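Local coordinates for pyruvate kinase 1 (Trypanosoma brucei brucei, PDB 4KCT), which transfers the phosphoryl group of phosphoenolpyruvate to ADP, giving pyruvate and ATP, and has an intrinsic oxaloacetate decarboxylase activity, at residues Ile209-Arg215 with Ile236-Asn242; Asn257-Arg263 with Lys291-Thr297; Gln279-Ser284 with Ala320-Ala325. All coordinates share one frame; numbering follows the deposited sequence.

Contact 1: Ile209-Arg215 with Ile236-Asn242; sequences IFASFIR and IISKIEN. With MG (magnesium ion), chain C; PYR (pyruvic acid), chain E.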
loop_
_atom_site.group_PDB
_atom_site.type_symbol
_atom_site.label_atom_id
_atom_site.label_comp_id
_atom_site.label_asym_id
_atom_site.label_seq_id
_atom_site.Cartn_x
_atom_site.Cartn_y
_atom_site.Cartn_z
ATOM N N ILE A 209 12.100 -14.340 35.854
ATOM C CA ILE A 209 12.159 -15.782 35.730
ATOM C C ILE A 209 11.976 -16.139 34.258
ATOM O O ILE A 209 11.072 -15.620 33.609
ATOM C CB ILE A 209 10.976 -16.432 36.480
ATOM C CG1 ILE A 209 10.882 -15.891 37.919
ATOM C CG2 ILE A 209 11.088 -17.964 36.439
ATOM C CD1 ILE A 209 12.134 -16.139 38.762
ATOM N N PHE A 210 12.841 -16.995 33.730
ATOM C CA PHE A 210 12.596 -17.639 32.460
ATOM C C PHE A 210 11.972 -18.996 32.771
ATOM O O PHE A 210 12.668 -19.910 33.225
ATOM C CB PHE A 210 13.921 -17.868 31.695
ATOM C CG PHE A 210 14.675 -16.603 31.347
ATOM C CD1 PHE A 210 14.065 -15.354 31.401
ATOM C CD2 PHE A 210 15.987 -16.685 30.891
ATOM C CE1 PHE A 210 14.760 -14.202 31.033
ATOM C CE2 PHE A 210 16.667 -15.549 30.465
ATOM C CZ PHE A 210 16.063 -14.305 30.556
ATOM N N ALA A 211 10.656 -19.105 32.591
ATOM C CA ALA A 211 9.899 -20.255 33.092
ATOM C C ALA A 211 9.831 -21.319 32.011
ATOM O O ALA A 211 9.309 -21.074 30.917
ATOM C CB ALA A 211 8.483 -19.825 33.495
ATOM N N SER A 212 10.382 -22.493 32.315
ATOM C CA SER A 212 10.535 -23.558 31.332
ATOM C C SER A 212 9.238 -24.245 30.971
ATOM O O SER A 212 8.324 -24.421 31.831
ATOM C CB SER A 212 11.560 -24.591 31.804
ATOM O OG SER A 212 12.864 -24.041 31.771
ATOM N N PHE A 213 9.152 -24.632 29.701
ATOM C CA PHE A 213 8.070 -25.503 29.197
ATOM C C PHE A 213 6.673 -25.008 29.530
ATOM O O PHE A 213 5.796 -25.798 29.917
ATOM C CB PHE A 213 8.248 -26.955 29.705
ATOM C CG PHE A 213 8.738 -27.895 28.647
ATOM C CD1 PHE A 213 7.842 -28.445 27.721
ATOM C CD2 PHE A 213 10.116 -28.073 28.440
ATOM C CE1 PHE A 213 8.302 -29.238 26.670
ATOM C CE2 PHE A 213 10.581 -28.873 27.396
ATOM C CZ PHE A 213 9.673 -29.430 26.490
ATOM N N ILE A 214 6.416 -23.735 29.264
ATOM C CA ILE A 214 5.075 -23.197 29.470
ATOM C C ILE A 214 4.131 -23.686 28.356
ATOM O O ILE A 214 4.380 -23.464 27.155
ATOM C CB ILE A 214 5.104 -21.646 29.542
ATOM C CG1 ILE A 214 5.878 -21.187 30.808
ATOM C CG2 ILE A 214 3.686 -21.068 29.525
ATOM C CD1 ILE A 214 5.263 -21.638 32.144
ATOM N N ARG A 215 3.068 -24.377 28.760
ATOM C CA ARG A 215 2.185 -24.975 27.779
ATOM C C ARG A 215 0.869 -24.230 27.651
ATOM O O ARG A 215 0.210 -24.317 26.615
ATOM C CB ARG A 215 1.970 -26.459 28.069
ATOM C CG ARG A 215 3.242 -27.291 27.916
ATOM C CD ARG A 215 3.344 -28.368 28.994
ATOM N NE ARG A 215 3.998 -27.904 30.228
ATOM C CZ ARG A 215 3.752 -28.419 31.434
ATOM N NH1 ARG A 215 4.413 -27.989 32.510
ATOM N NH2 ARG A 215 2.875 -29.403 31.552
ATOM N N ILE A 236 7.776 -12.501 34.492
ATOM C CA ILE A 236 7.757 -13.883 34.012
ATOM C C ILE A 236 7.929 -13.923 32.490
ATOM O O ILE A 236 7.130 -13.352 31.753
ATOM C CB ILE A 236 6.473 -14.615 34.412
ATOM C CG1 ILE A 236 6.387 -14.713 35.939
ATOM C CG2 ILE A 236 6.428 -16.001 33.761
ATOM C CD1 ILE A 236 5.084 -15.304 36.447
ATOM N N ILE A 237 9.054 -14.478 32.048
ATOM C CA ILE A 237 9.313 -14.665 30.635
ATOM C C ILE A 237 9.018 -16.133 30.334
ATOM O O ILE A 237 9.726 -17.030 30.824
ATOM C CB ILE A 237 10.795 -14.355 30.278
ATOM C CG1 ILE A 237 11.204 -12.937 30.719
ATOM C CG2 ILE A 237 11.051 -14.537 28.765
ATOM C CD1 ILE A 237 10.250 -11.853 30.260
ATOM N N SER A 238 7.945 -16.398 29.584
ATOM C CA SER A 238 7.540 -17.784 29.368
ATOM C C SER A 238 8.355 -18.386 28.243
ATOM O O SER A 238 8.474 -17.782 27.171
ATOM C CB SER A 238 6.042 -17.856 29.042
ATOM O OG SER A 238 5.284 -17.503 30.196
ATOM N N LYS A 239 8.942 -19.565 28.482
ATOM C CA LYS A 239 9.721 -20.228 27.439
ATOM C C LYS A 239 8.830 -21.164 26.657
ATOM O O LYS A 239 8.113 -21.987 27.231
ATOM C CB LYS A 239 10.900 -21.001 28.027
ATOM C CG LYS A 239 11.806 -20.115 28.889
ATOM C CD LYS A 239 12.821 -20.951 29.682
ATOM C CE LYS A 239 13.557 -21.946 28.803
ATOM N NZ LYS A 239 14.483 -22.771 29.646
ATOM N N ILE A 240 8.756 -20.918 25.364
ATOM C CA ILE A 240 7.968 -21.752 24.469
ATOM C C ILE A 240 8.856 -22.882 23.938
ATOM O O ILE A 240 9.814 -22.634 23.177
ATOM C CB ILE A 240 7.446 -20.902 23.291
ATOM C CG1 ILE A 240 6.668 -19.701 23.816
ATOM C CG2 ILE A 240 6.625 -21.753 22.294
ATOM C CD1 ILE A 240 5.447 -20.072 24.658
ATOM N N GLU A 241 8.530 -24.124 24.307
ATOM C CA GLU A 241 9.445 -25.228 24.078
ATOM C C GLU A 241 8.801 -26.431 23.401
ATOM O O GLU A 241 9.464 -27.452 23.230
ATOM C CB GLU A 241 10.091 -25.692 25.405
ATOM C CG GLU A 241 10.571 -24.576 26.294
ATOM C CD GLU A 241 11.742 -24.997 27.170
ATOM O OE1 GLU A 241 12.824 -25.303 26.615
ATOM O OE2 GLU A 241 11.634 -24.866 28.394
ATOM N N ASN A 242 7.495 -26.358 23.123
ATOM C CA ASN A 242 6.785 -27.493 22.511
ATOM C C ASN A 242 5.529 -27.028 21.790
ATOM O O ASN A 242 5.245 -25.816 21.749
ATOM C CB ASN A 242 6.442 -28.584 23.574
ATOM C CG ASN A 242 5.149 -28.281 24.348
ATOM O OD1 ASN A 242 4.817 -27.116 24.615
ATOM N ND2 ASN A 242 4.440 -29.345 24.760
HETATM MG MG MG C . 14.714 -25.730 27.053
HETATM C C PYR E . 16.050 -24.322 25.084
HETATM O O PYR E . 16.478 -23.796 24.020
HETATM O OXT PYR E . 15.392 -25.400 25.037
HETATM C CA PYR E . 16.203 -23.602 26.387
HETATM O O3 PYR E . 15.813 -24.127 27.445
HETATM C CB PYR E . 16.728 -22.189 26.395
HETATM O O HOH W 1 6.155 -24.772 25.604
HETATM O O HOH W 2 13.751 -26.097 29.123
HETATM O O HOH W 3 16.448 -26.661 27.873
#
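Phe213 and Glu241 meet ring against methylene: CB of Glu241 sits over the centre of one face of the Phe213 ring, 3.8 Å from its centroid, a CH-pi contact in which the two side chains cross at about a right angle. Beyond that methylene the carboxylate divides its work. Glu241 OE2 accepts the backbone N-H of Phe213 at 2.8 Å through its anti lone pair, in a rather bent bond (139°), and Glu241 OE1 binds the magnesium ion at 2.0 Å. Asp265 and both OXT and O3 of pyruvate bind the same ion, and one of its waters donates to Glu241 OE2, which thus takes two donors while OE1 takes the metal. These groups gather where strands 208-211 and 235-240, consecutive parallel strands of a beta-alpha-beta unit in the TIM barrel, end at the active-site mouth. Lys239 runs along the carbonyl of Ala211, then bends at chi3 (50°), and its NZ donates to Ser212 OG at 3.0 Å and to pyruvate O3 at 2.9 Å; Asp84 adds a salt bridge, and Ser212 OG is also hydrogen-bonded to Thr85 O. Ladder bonds behind the site include Ala211 N to Ile237 O at 2.9 Å, and Lys239 O accepts Ile214 N at 3.2 Å.

Contact 2: Asn257-Arg263 with Lys291-Thr297; sequences NGIMVAR and KPVICAT. With PYR (pyruvic acid), chain E.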
loop_
_atom_site.group_PDB
_atom_site.type_symbol
_atom_site.label_atom_id
_atom_site.label_comp_id
_atom_site.label_asym_id
_atom_site.label_seq_id
_atom_site.Cartn_x
_atom_site.Cartn_y
_atom_site.Cartn_z
ATOM N N ASN A 257 4.950 -11.603 31.016
ATOM C CA ASN A 257 5.578 -10.309 30.800
ATOM C C ASN A 257 6.404 -10.312 29.505
ATOM O O ASN A 257 6.777 -9.272 28.999
ATOM C CB ASN A 257 6.471 -9.938 31.989
ATOM C CG ASN A 257 5.677 -9.822 33.302
ATOM O OD1 ASN A 257 5.597 -10.779 34.062
ATOM N ND2 ASN A 257 4.901 -8.769 33.417
ATOM N N GLY A 258 6.714 -11.495 29.010
ATOM C CA GLY A 258 7.609 -11.632 27.845
ATOM C C GLY A 258 7.742 -13.093 27.467
ATOM O O GLY A 258 7.156 -13.967 28.127
ATOM N N ILE A 259 8.424 -13.361 26.350
ATOM C CA ILE A 259 8.473 -14.717 25.792
ATOM C C ILE A 259 9.925 -15.052 25.437
ATOM O O ILE A 259 10.653 -14.191 24.998
ATOM C CB ILE A 259 7.622 -14.804 24.510
ATOM C CG1 ILE A 259 6.145 -14.527 24.832
ATOM C CG2 ILE A 259 7.836 -16.149 23.814
ATOM C CD1 ILE A 259 5.515 -15.625 25.712
ATOM N N MET A 260 10.337 -16.296 25.647
ATOM C CA MET A 260 11.561 -16.771 25.014
ATOM C C MET A 260 11.244 -17.850 24.008
ATOM O O MET A 260 10.516 -18.776 24.297
ATOM C CB MET A 260 12.556 -17.320 26.066
ATOM C CG MET A 260 13.786 -17.914 25.409
ATOM S SD MET A 260 14.761 -18.963 26.504
ATOM C CE MET A 260 15.139 -17.811 27.822
ATOM N N VAL A 261 11.790 -17.718 22.810
ATOM C CA VAL A 261 11.708 -18.783 21.839
ATOM C C VAL A 261 12.827 -19.777 22.127
ATOM O O VAL A 261 13.994 -19.496 21.853
ATOM C CB VAL A 261 11.834 -18.230 20.383
ATOM C CG1 VAL A 261 11.720 -19.365 19.356
ATOM C CG2 VAL A 261 10.767 -17.162 20.135
ATOM N N ALA A 262 12.493 -20.850 22.840
ATOM C CA ALA A 262 13.507 -21.717 23.419
ATOM C C ALA A 262 13.829 -22.836 22.421
ATOM O O ALA A 262 13.211 -23.895 22.440
ATOM C CB ALA A 262 13.013 -22.295 24.742
ATOM N N ARG A 263 14.658 -22.508 21.437
ATOM C CA ARG A 263 14.751 -23.296 20.209
ATOM C C ARG A 263 15.337 -24.693 20.395
ATOM O O ARG A 263 15.146 -25.546 19.545
ATOM C CB ARG A 263 15.531 -22.541 19.144
ATOM C CG ARG A 263 14.803 -21.282 18.696
ATOM C CD ARG A 263 15.528 -20.645 17.536
ATOM N NE ARG A 263 16.963 -20.478 17.797
ATOM C CZ ARG A 263 17.800 -19.938 16.922
ATOM N NH1 ARG A 263 17.333 -19.507 15.760
ATOM N NH2 ARG A 263 19.115 -19.968 17.137
ATOM N N LYS A 291 5.391 -6.819 24.010
ATOM C CA LYS A 291 6.086 -7.505 25.105
ATOM C C LYS A 291 7.423 -8.063 24.622
ATOM O O LYS A 291 7.555 -8.510 23.466
ATOM C CB LYS A 291 5.221 -8.628 25.689
ATOM C CG LYS A 291 3.942 -8.104 26.363
ATOM C CD LYS A 291 3.133 -9.209 27.019
ATOM C CE LYS A 291 2.176 -8.611 28.071
ATOM N NZ LYS A 291 1.143 -9.581 28.466
ATOM N N PRO A 292 8.432 -8.040 25.500
ATOM C CA PRO A 292 9.790 -8.377 25.058
ATOM C C PRO A 292 9.916 -9.859 24.667
ATOM O O PRO A 292 9.217 -10.723 25.216
ATOM C CB PRO A 292 10.660 -8.076 26.303
ATOM C CG PRO A 292 9.700 -7.889 27.441
ATOM C CD PRO A 292 8.433 -7.358 26.806
ATOM N N VAL A 293 10.724 -10.127 23.666
ATOM C CA VAL A 293 10.902 -11.496 23.185
ATOM C C VAL A 293 12.383 -11.764 22.927
ATOM O O VAL A 293 13.112 -10.873 22.485
ATOM C CB VAL A 293 10.011 -11.820 21.939
ATOM C CG1 VAL A 293 10.368 -10.939 20.725
ATOM C CG2 VAL A 293 10.115 -13.320 21.560
ATOM N N ILE A 294 12.841 -12.916 23.429
ATOM C CA ILE A 294 14.228 -13.317 23.394
ATOM C C ILE A 294 14.329 -14.521 22.440
ATOM O O ILE A 294 13.555 -15.488 22.564
ATOM C CB ILE A 294 14.644 -13.812 24.803
ATOM C CG1 ILE A 294 14.399 -12.722 25.867
ATOM C CG2 ILE A 294 16.069 -14.337 24.802
ATOM C CD1 ILE A 294 14.595 -13.214 27.298
ATOM N N CYS A 295 15.263 -14.467 21.501
ATOM C CA CYS A 295 15.603 -15.658 20.694
ATOM C C CYS A 295 16.807 -16.390 21.325
ATOM O O CYS A 295 17.796 -15.757 21.671
ATOM C CB CYS A 295 15.931 -15.237 19.246
ATOM S SG CYS A 295 16.185 -16.662 18.124
ATOM N N ALA A 296 16.663 -17.705 21.545
ATOM C CA ALA A 296 17.643 -18.484 22.309
ATOM C C ALA A 296 18.185 -19.718 21.533
ATOM O O ALA A 296 17.442 -20.379 20.787
ATOM C CB ALA A 296 17.059 -18.936 23.651
ATOM N N THR A 297 19.424 -20.097 21.876
ATOM C CA THR A 297 19.927 -21.468 21.737
ATOM C C THR A 297 20.662 -21.716 20.422
ATOM O O THR A 297 20.114 -21.514 19.324
ATOM C CB THR A 297 18.846 -22.537 21.990
ATOM O OG1 THR A 297 18.369 -22.410 23.338
ATOM C CG2 THR A 297 19.456 -23.949 21.784
HETATM C C PYR E . 16.050 -24.322 25.084
HETATM O O PYR E . 16.478 -23.796 24.020
HETATM O OXT PYR E . 15.392 -25.400 25.037
HETATM C CA PYR E . 16.203 -23.602 26.387
HETATM O O3 PYR E . 15.813 -24.127 27.445
HETATM C CB PYR E . 16.728 -22.189 26.395
#
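With CG beside its backbone N (chi1 -65°) and a bend at chi3 (-50°), the Arg263 side chain folds back over the end of the 291-297 segment and delivers its guanidinium to two successive carbonyls. Arg263 NH2 reaches Thr297 O at 2.9 Å in a nearly straight bond (169°) close to the guanidinium plane. Arg263 NE meets Ala296 O at 3.0 Å, coming from above that carbonyl's plane. Cys295 SG lies over one face of the group, 3.8 Å from Arg263 CZ, toward its rim. The same NH2 forms a salt bridge with Asp316. Met260, its CG anti to the backbone N, reaches obliquely across with SD to Ala296 CB at 3.7 Å and within 3.8 Å of pyruvate CB, forming part of the pocket wall. Thr297 OG1 is placed to donate to pyruvate O, though their 2.4 Å separation is doubtfully short. Behind these groups the parallel ladder runs on, as in Val261 N to Ile294 O at 2.9 Å, and slackens toward Ala296. In the TIM barrel the pair stands between strands 235-240 and 327-330: Met260 and Ile294 share a face with Met329, whereas Ile259, Val261 and Val293 pack outward on helix 275-289.

Contact 3: Gln279-Ser284 with Ala320-Ala325; sequences QMCIIS and AVLNGA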
loop_
_atom_site.group_PDB
_atom_site.type_symbol
_atom_site.label_atom_id
_atom_site.label_comp_id
_atom_site.label_asym_id
_atom_site.label_seq_id
_atom_site.Cartn_x
_atom_site.Cartn_y
_atom_site.Cartn_z
ATOM N N GLN A 279 9.326 -19.403 15.169
ATOM C CA GLN A 279 10.110 -18.248 15.613
ATOM C C GLN A 279 9.520 -16.956 15.023
ATOM O O GLN A 279 9.286 -15.965 15.741
ATOM C CB GLN A 279 11.574 -18.390 15.147
ATOM C CG GLN A 279 12.419 -17.152 15.428
ATOM C CD GLN A 279 13.901 -17.394 15.174
ATOM O OE1 GLN A 279 14.419 -18.485 15.463
ATOM N NE2 GLN A 279 14.604 -16.360 14.694
ATOM N N MET A 280 9.324 -16.945 13.709
ATOM C CA MET A 280 8.817 -15.749 13.059
ATOM C C MET A 280 7.459 -15.358 13.616
ATOM O O MET A 280 7.166 -14.185 13.795
ATOM C CB MET A 280 8.689 -15.980 11.554
ATOM C CG MET A 280 10.026 -16.052 10.834
ATOM S SD MET A 280 9.770 -16.686 9.153
ATOM C CE MET A 280 9.181 -15.215 8.358
ATOM N N CYS A 281 6.588 -16.343 13.746
ATOM C CA CYS A 281 5.235 -16.114 14.247
ATOM C C CYS A 281 5.219 -15.564 15.692
ATOM O O CYS A 281 4.632 -14.531 15.953
ATOM C CB CYS A 281 4.439 -17.408 14.178
ATOM S SG CYS A 281 2.796 -17.244 14.903
ATOM N N ILE A 282 6.004 -16.185 16.575
ATOM C CA ILE A 282 6.049 -15.791 17.973
ATOM C C ILE A 282 6.682 -14.399 18.144
ATOM O O ILE A 282 6.148 -13.543 18.866
ATOM C CB ILE A 282 6.811 -16.825 18.805
ATOM C CG1 ILE A 282 6.007 -18.134 18.901
ATOM C CG2 ILE A 282 7.133 -16.285 20.184
ATOM C CD1 ILE A 282 6.862 -19.302 19.386
ATOM N N ILE A 283 7.777 -14.143 17.445
ATOM C CA ILE A 283 8.387 -12.832 17.559
ATOM C C ILE A 283 7.426 -11.731 17.110
ATOM O O ILE A 283 7.228 -10.708 17.821
ATOM C CB ILE A 283 9.722 -12.738 16.798
ATOM C CG1 ILE A 283 10.786 -13.605 17.515
ATOM C CG2 ILE A 283 10.158 -11.270 16.723
ATOM C CD1 ILE A 283 12.098 -13.794 16.699
ATOM N N SER A 284 6.794 -11.938 15.958
ATOM C CA SER A 284 5.855 -10.934 15.433
ATOM C C SER A 284 4.658 -10.739 16.356
ATOM O O SER A 284 4.238 -9.615 16.590
ATOM C CB SER A 284 5.405 -11.296 14.021
ATOM O OG SER A 284 6.538 -11.158 13.131
ATOM N N ALA A 320 17.409 -13.036 13.529
ATOM C CA ALA A 320 16.617 -12.883 14.768
ATOM C C ALA A 320 16.345 -11.395 15.039
ATOM O O ALA A 320 15.210 -11.002 15.337
ATOM C CB ALA A 320 17.328 -13.537 15.979
ATOM N N VAL A 321 17.344 -10.562 14.800
ATOM C CA VAL A 321 17.153 -9.115 14.959
ATOM C C VAL A 321 16.185 -8.543 13.893
ATOM O O VAL A 321 15.203 -7.849 14.225
ATOM C CB VAL A 321 18.493 -8.386 14.859
ATOM C CG1 VAL A 321 18.263 -6.885 14.713
ATOM C CG2 VAL A 321 19.344 -8.715 16.091
ATOM N N LEU A 322 16.383 -8.944 12.639
ATOM C CA LEU A 322 15.472 -8.520 11.548
ATOM C C LEU A 322 14.056 -9.052 11.752
ATOM O O LEU A 322 13.081 -8.387 11.381
ATOM C CB LEU A 322 15.996 -9.000 10.186
ATOM C CG LEU A 322 17.331 -8.360 9.727
ATOM C CD1 LEU A 322 17.876 -9.020 8.452
ATOM C CD2 LEU A 322 17.171 -6.863 9.520
ATOM N N ASN A 323 13.937 -10.262 12.300
ATOM C CA ASN A 323 12.602 -10.807 12.640
ATOM C C ASN A 323 11.849 -9.877 13.619
ATOM O O ASN A 323 10.637 -10.010 13.762
ATOM C CB ASN A 323 12.705 -12.179 13.325
ATOM C CG ASN A 323 13.035 -13.322 12.363
ATOM O OD1 ASN A 323 13.386 -14.410 12.821
ATOM N ND2 ASN A 323 12.875 -13.104 11.044
ATOM N N GLY A 324 12.602 -9.216 14.508
ATOM C CA GLY A 324 11.983 -8.305 15.484
ATOM C C GLY A 324 12.267 -8.628 16.944
ATOM O O GLY A 324 11.637 -8.071 17.840
ATOM N N ALA A 325 13.191 -9.550 17.186
ATOM C CA ALA A 325 13.485 -9.970 18.562
ATOM C C ALA A 325 14.098 -8.786 19.330
ATOM O O ALA A 325 14.937 -8.074 18.787
ATOM C CB ALA A 325 14.464 -11.146 18.552
HETATM O O HOH W 4 9.429 -12.450 12.913
HETATM O O HOH W 5 8.137 -8.861 13.654
#
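Helix 275-289 presents a short run of residues, Gln279 to Ser284, to the C-terminal end of helix 311-323, and the backbones come nearest at Ile283 and Ala325, whose CA atoms are 5.9 Å apart. The second helix finishes in a Schellman motif: Gly324 takes a positive phi (123°), Ala325 N bonds back to Ala320 O, and Gly324 N bonds weakly to Val321 O. Gly324 N also reaches Ala320 O, from the opposite face of its carbonyl plane to Ala325 N. Ile283 fits against this turn. Its CG2, placed anti to the backbone N, lies 3.3 Å from Asn323 O and packs on the backbone of Gly324, while CD1 extends between Asn323 CB at 3.8 Å and Ala325 CB at 4.0 Å. This is helix-to-helix packing in the outer layer of the TIM barrel, where successive helices lie side by side around the strands; Gln279, Ile283 and Ala320 also touch strand 293-296 beneath. Gln279, extended with CG anti to its N, crosses Asn323 at about a right angle. Gln279 NE2 donates to Asn323 OD1 at 3.0 Å, entering in the carbonyl plane although the bond is bent (141°), and the two amide planes stand 76° apart. The other end of the Gln279 amide, OE1, accepts from Arg263, which fixes which way the amide is turned. Two waters extend the contact from Asn323 O: each donates to it, one also donating to Met280 O at 3.0 Å, the other accepting from Ser284 OG at 2.8 Å. Ser284 OG has a further partner in Asn7 of the second subunit, and Met280 packs on that same residue.

In the fold
Followed from the N terminus, the chain first closes contact 1, looping through helix 217-227 between neighbouring barrel strands. Contact 2 opens afterwards, but its strand 258-262 lies directly against strand 235-240, so the two contacts join into one continuous piece of barrel wall and both touch pyruvate. Contacts 2 and 3 cross: helix 275-289 comes before contact 2 closes at strand 293-296, and helix 311-323 then closes contact 3, whose centre is about 9 Å from that of contact 2. Sheet and helical layer are thus tied together, with Ile282 packing on Ile240, Ile259 and Val261. Contact 3 also touches the second subunit.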